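Local structure of 2-pyrone-4,6-dicarboxylic acid hydrolase, putative (Pseudomonas putida, 2FFI) at residues V21-A35 / F64-L76. The protein is a putative hydrolase of the amidohydrolase family, probably acting as a lactonase that opens the ring of 2-pyrone-4,6-dicarboxylate. Residues are numbered along the deposited sequence; the frame is centred on the assembly and turned at random.
Sequences VFSRGLNLASQRRYA and FLGTDNRYLLSAL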
# COMPACT_ATOMS: atom_id res chain seq x y z
N VAL A 21 7.97 -1.76 -8.88
CA VAL A 21 8.76 -2.28 -9.99
C VAL A 21 9.42 -1.08 -10.66
O VAL A 21 8.86 0.01 -10.69
CB VAL A 21 7.90 -3.10 -11.04
CG1 VAL A 21 7.27 -4.31 -10.37
CG2 VAL A 21 6.84 -2.22 -11.72
N PHE A 22 10.64 -1.28 -11.16
CA PHE A 22 11.39 -0.22 -11.84
C PHE A 22 12.64 -0.82 -12.43
O PHE A 22 13.23 -1.69 -11.83
CB PHE A 22 11.72 0.94 -10.86
CG PHE A 22 12.23 0.48 -9.52
CD1 PHE A 22 13.58 0.19 -9.34
CD2 PHE A 22 11.37 0.37 -8.44
CE1 PHE A 22 14.06 -0.20 -8.10
CE2 PHE A 22 11.84 -0.02 -7.19
CZ PHE A 22 13.20 -0.30 -7.02
N SER A 23 13.02 -0.37 -13.63
CA SER A 23 14.19 -0.91 -14.31
C SER A 23 15.48 -0.12 -14.05
O SER A 23 15.49 1.11 -14.11
CB SER A 23 13.93 -0.98 -15.81
OG SER A 23 15.01 -1.58 -16.49
N ARG A 24 16.56 -0.84 -13.76
CA ARG A 24 17.87 -0.24 -13.49
C ARG A 24 18.38 0.47 -14.74
O ARG A 24 19.06 1.50 -14.66
CB ARG A 24 18.85 -1.33 -13.03
CG ARG A 24 20.31 -0.92 -12.91
CD ARG A 24 21.16 -2.06 -12.32
NE ARG A 24 22.59 -1.91 -12.58
CZ ARG A 24 23.35 -0.90 -12.15
NH1 ARG A 24 22.81 0.08 -11.44
NH2 ARG A 24 24.64 -0.87 -12.44
N GLY A 25 18.05 -0.08 -15.90
CA GLY A 25 18.46 0.54 -17.15
C GLY A 25 17.71 1.85 -17.36
O GLY A 25 18.25 2.79 -17.95
N LEU A 26 16.48 1.90 -16.87
CA LEU A 26 15.65 3.10 -16.97
C LEU A 26 16.06 4.11 -15.90
O LEU A 26 16.00 5.32 -16.12
CB LEU A 26 14.16 2.74 -16.81
CG LEU A 26 13.11 3.86 -16.63
CD1 LEU A 26 13.23 4.92 -17.72
CD2 LEU A 26 11.73 3.23 -16.64
N ASN A 27 16.46 3.61 -14.74
CA ASN A 27 16.90 4.46 -13.64
C ASN A 27 18.29 5.02 -13.95
O ASN A 27 18.78 5.91 -13.25
CB ASN A 27 16.94 3.67 -12.31
CG ASN A 27 15.58 3.05 -11.95
OD1 ASN A 27 14.52 3.60 -12.25
ND2 ASN A 27 15.62 1.90 -11.26
N LEU A 28 18.92 4.49 -15.00
CA LEU A 28 20.25 4.94 -15.43
C LEU A 28 20.15 5.72 -16.74
O LEU A 28 20.93 6.64 -16.99
CB LEU A 28 21.20 3.74 -15.63
CG LEU A 28 21.90 3.11 -14.41
CD1 LEU A 28 22.65 1.85 -14.82
CD2 LEU A 28 22.85 4.13 -13.82
N ALA A 29 19.18 5.36 -17.58
CA ALA A 29 18.97 6.05 -18.84
C ALA A 29 18.27 7.39 -18.61
O ALA A 29 18.58 8.37 -19.28
CB ALA A 29 18.15 5.18 -19.79
N SER A 30 17.33 7.43 -17.66
CA SER A 30 16.61 8.67 -17.36
C SER A 30 17.31 9.48 -16.26
O SER A 30 16.92 10.60 -15.94
CB SER A 30 15.15 8.37 -16.96
OG SER A 30 15.05 7.73 -15.70
N GLN A 31 18.37 8.89 -15.70
CA GLN A 31 19.18 9.51 -14.66
C GLN A 31 18.46 9.92 -13.37
O GLN A 31 17.86 11.00 -13.29
CB GLN A 31 19.95 10.71 -15.23
CG GLN A 31 21.14 10.34 -16.11
CD GLN A 31 21.86 11.56 -16.68
OE1 GLN A 31 22.18 12.51 -15.95
NE2 GLN A 31 22.13 11.54 -18.00
N ARG A 32 18.52 9.04 -12.39
CA ARG A 32 17.93 9.25 -11.07
C ARG A 32 19.05 8.94 -10.07
O ARG A 32 20.02 8.25 -10.41
CB ARG A 32 16.75 8.29 -10.83
CG ARG A 32 15.36 8.94 -10.85
CD ARG A 32 14.77 9.06 -12.27
NE ARG A 32 13.36 9.47 -12.24
CZ ARG A 32 12.55 9.47 -13.30
NH1 ARG A 32 11.29 9.86 -13.16
NH2 ARG A 32 12.98 9.09 -14.49
N ARG A 33 18.92 9.42 -8.84
CA ARG A 33 19.97 9.18 -7.87
C ARG A 33 19.56 8.84 -6.45
O ARG A 33 20.36 8.27 -5.71
CB ARG A 33 20.93 10.38 -7.87
CG ARG A 33 22.40 10.00 -8.02
CD ARG A 33 23.17 11.10 -8.73
NE ARG A 33 22.58 11.40 -10.04
CZ ARG A 33 22.43 10.51 -11.02
NH1 ARG A 33 21.89 10.89 -12.18
NH2 ARG A 33 22.83 9.25 -10.85
N TYR A 34 18.32 9.15 -6.06
CA TYR A 34 17.87 8.86 -4.69
C TYR A 34 18.06 7.42 -4.23
O TYR A 34 19.09 7.10 -3.62
CB TYR A 34 16.41 9.31 -4.50
CG TYR A 34 16.29 10.71 -3.91
CD1 TYR A 34 15.97 10.91 -2.55
CD2 TYR A 34 16.54 11.85 -4.70
CE1 TYR A 34 15.90 12.20 -2.00
CE2 TYR A 34 16.48 13.14 -4.15
CZ TYR A 34 16.16 13.30 -2.81
OH TYR A 34 16.11 14.58 -2.29
N ALA A 35 17.10 6.54 -4.49
CA ALA A 35 17.24 5.14 -4.07
C ALA A 35 17.21 4.15 -5.25
O ALA A 35 16.57 3.10 -5.19
CB ALA A 35 16.15 4.78 -3.05
N PHE A 64 10.71 7.47 -5.45
CA PHE A 64 11.76 8.10 -6.27
C PHE A 64 11.41 8.38 -7.73
O PHE A 64 12.24 8.87 -8.47
CB PHE A 64 13.04 7.26 -6.20
CG PHE A 64 12.94 5.94 -6.91
CD1 PHE A 64 13.18 5.85 -8.27
CD2 PHE A 64 12.62 4.79 -6.21
CE1 PHE A 64 13.10 4.64 -8.94
CE2 PHE A 64 12.53 3.56 -6.87
CZ PHE A 64 12.78 3.49 -8.23
N LEU A 65 10.18 8.08 -8.14
CA LEU A 65 9.76 8.30 -9.51
C LEU A 65 8.76 9.45 -9.58
O LEU A 65 8.44 9.96 -10.66
CB LEU A 65 9.15 7.00 -10.10
CG LEU A 65 10.15 5.89 -10.44
CD1 LEU A 65 9.47 4.70 -11.16
CD2 LEU A 65 11.23 6.46 -11.33
N GLY A 66 8.27 9.87 -8.42
CA GLY A 66 7.32 10.96 -8.35
C GLY A 66 6.09 10.74 -9.18
O GLY A 66 5.48 9.68 -9.12
N THR A 67 5.72 11.74 -9.98
CA THR A 67 4.52 11.65 -10.81
C THR A 67 4.67 10.86 -12.10
O THR A 67 3.68 10.56 -12.77
CB THR A 67 4.00 13.04 -11.14
OG1 THR A 67 3.77 13.74 -9.92
CG2 THR A 67 2.68 12.94 -11.87
N ASP A 68 5.90 10.51 -12.47
CA ASP A 68 6.10 9.73 -13.69
C ASP A 68 5.64 8.29 -13.43
O ASP A 68 6.38 7.49 -12.85
CB ASP A 68 7.57 9.75 -14.10
CG ASP A 68 7.79 9.14 -15.47
OD1 ASP A 68 6.79 8.98 -16.19
OD2 ASP A 68 8.96 8.85 -15.82
N ASN A 69 4.42 7.98 -13.86
CA ASN A 69 3.87 6.64 -13.68
C ASN A 69 3.95 5.80 -14.96
O ASN A 69 3.19 4.86 -15.13
CB ASN A 69 2.40 6.71 -13.28
CG ASN A 69 2.15 7.59 -12.06
OD1 ASN A 69 2.52 7.24 -10.94
ND2 ASN A 69 1.50 8.72 -12.29
N ARG A 70 4.88 6.16 -15.85
CA ARG A 70 5.05 5.46 -17.12
C ARG A 70 5.42 3.97 -17.01
O ARG A 70 4.90 3.14 -17.77
CB ARG A 70 6.10 6.16 -17.98
CG ARG A 70 5.68 7.51 -18.57
CD ARG A 70 6.83 8.11 -19.40
NE ARG A 70 7.99 8.41 -18.57
CZ ARG A 70 9.19 8.75 -19.04
NH1 ARG A 70 9.39 8.85 -20.35
NH2 ARG A 70 10.19 8.99 -18.20
N TYR A 71 6.33 3.63 -16.10
CA TYR A 71 6.74 2.25 -15.96
C TYR A 71 5.59 1.44 -15.37
O TYR A 71 5.27 0.36 -15.85
CB TYR A 71 7.99 2.14 -15.08
CG TYR A 71 8.71 0.81 -15.23
CD1 TYR A 71 9.43 0.52 -16.39
CD2 TYR A 71 8.64 -0.15 -14.24
CE1 TYR A 71 10.05 -0.71 -16.55
CE2 TYR A 71 9.26 -1.39 -14.39
CZ TYR A 71 9.96 -1.66 -15.53
OH TYR A 71 10.56 -2.89 -15.68
N LEU A 72 4.97 1.97 -14.33
CA LEU A 72 3.85 1.28 -13.70
C LEU A 72 2.75 1.07 -14.75
O LEU A 72 2.24 -0.05 -14.91
CB LEU A 72 3.31 2.11 -12.54
CG LEU A 72 2.09 1.60 -11.78
CD1 LEU A 72 2.01 2.25 -10.40
CD2 LEU A 72 0.84 1.93 -12.58
N LEU A 73 2.39 2.13 -15.48
CA LEU A 73 1.37 2.02 -16.51
C LEU A 73 1.72 1.00 -17.60
O LEU A 73 0.85 0.26 -18.05
CB LEU A 73 1.12 3.39 -17.14
CG LEU A 73 -0.04 4.21 -16.58
CD1 LEU A 73 -0.03 4.22 -15.07
CD2 LEU A 73 0.05 5.60 -17.13
N SER A 74 2.99 0.97 -18.00
CA SER A 74 3.51 0.06 -19.03
C SER A 74 3.49 -1.41 -18.55
O SER A 74 3.33 -2.34 -19.35
CB SER A 74 4.94 0.47 -19.37
OG SER A 74 5.35 -0.03 -20.64
N ALA A 75 3.64 -1.61 -17.25
CA ALA A 75 3.65 -2.96 -16.69
C ALA A 75 2.23 -3.47 -16.48
O ALA A 75 2.00 -4.68 -16.44
CB ALA A 75 4.43 -2.98 -15.37
N LEU A 76 1.29 -2.55 -16.31
CA LEU A 76 -0.10 -2.92 -16.10
C LEU A 76 -0.66 -3.53 -17.39
O LEU A 76 -1.35 -4.55 -17.37
CB LEU A 76 -0.92 -1.69 -15.70
CG LEU A 76 -1.54 -1.67 -14.30
CD1 LEU A 76 -0.62 -2.36 -13.33
CD2 LEU A 76 -1.79 -0.23 -13.88
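Phe64 drives the edge of its ring into one face of Phe22, a T-shaped stack with the planes at 87° and the centroids 4.7 Å apart. CZ and CE2 do the touching, while neighbouring CE1 meets the amide oxygen of Asn27, whose plane stands nearly upright to the ring. A chi1 of -162° lays the ring of Tyr71 against the chain from Val21 to Ser23: Ser23 N sits over one ring face, and Val21 CG2 approaches Tyr71 CE2 to 3.7 Å. Leu26 CD2 comes in obliquely at Tyr71 CD1, 3.6 Å away.

Farther along, Arg32 bends at chi2 (85°) and spreads its guanidinium over Leu65 CD2. Its NH2 donates in plane to Ser30 OG, 2.8 Å away, and that hydroxyl in turn donates to Leu26 O. The salt bridge from Arg32 NH1 to Asp68 OD2 is long, at 3.7 Å. Arg70 grips the same carboxylate side-on, NE to OD1 and NH2 to OD2, which probably fixes its rotation; its negative charge would offset both nearby guanidinium groups.

Val21 also touches Tyr45 of helix 42-51. Mainly aromatic and apolar packing, with one long salt bridge, thus joins the segments that follow strands 15-16 and 56-57, parallel neighbours in this amidohydrolase TIM barrel.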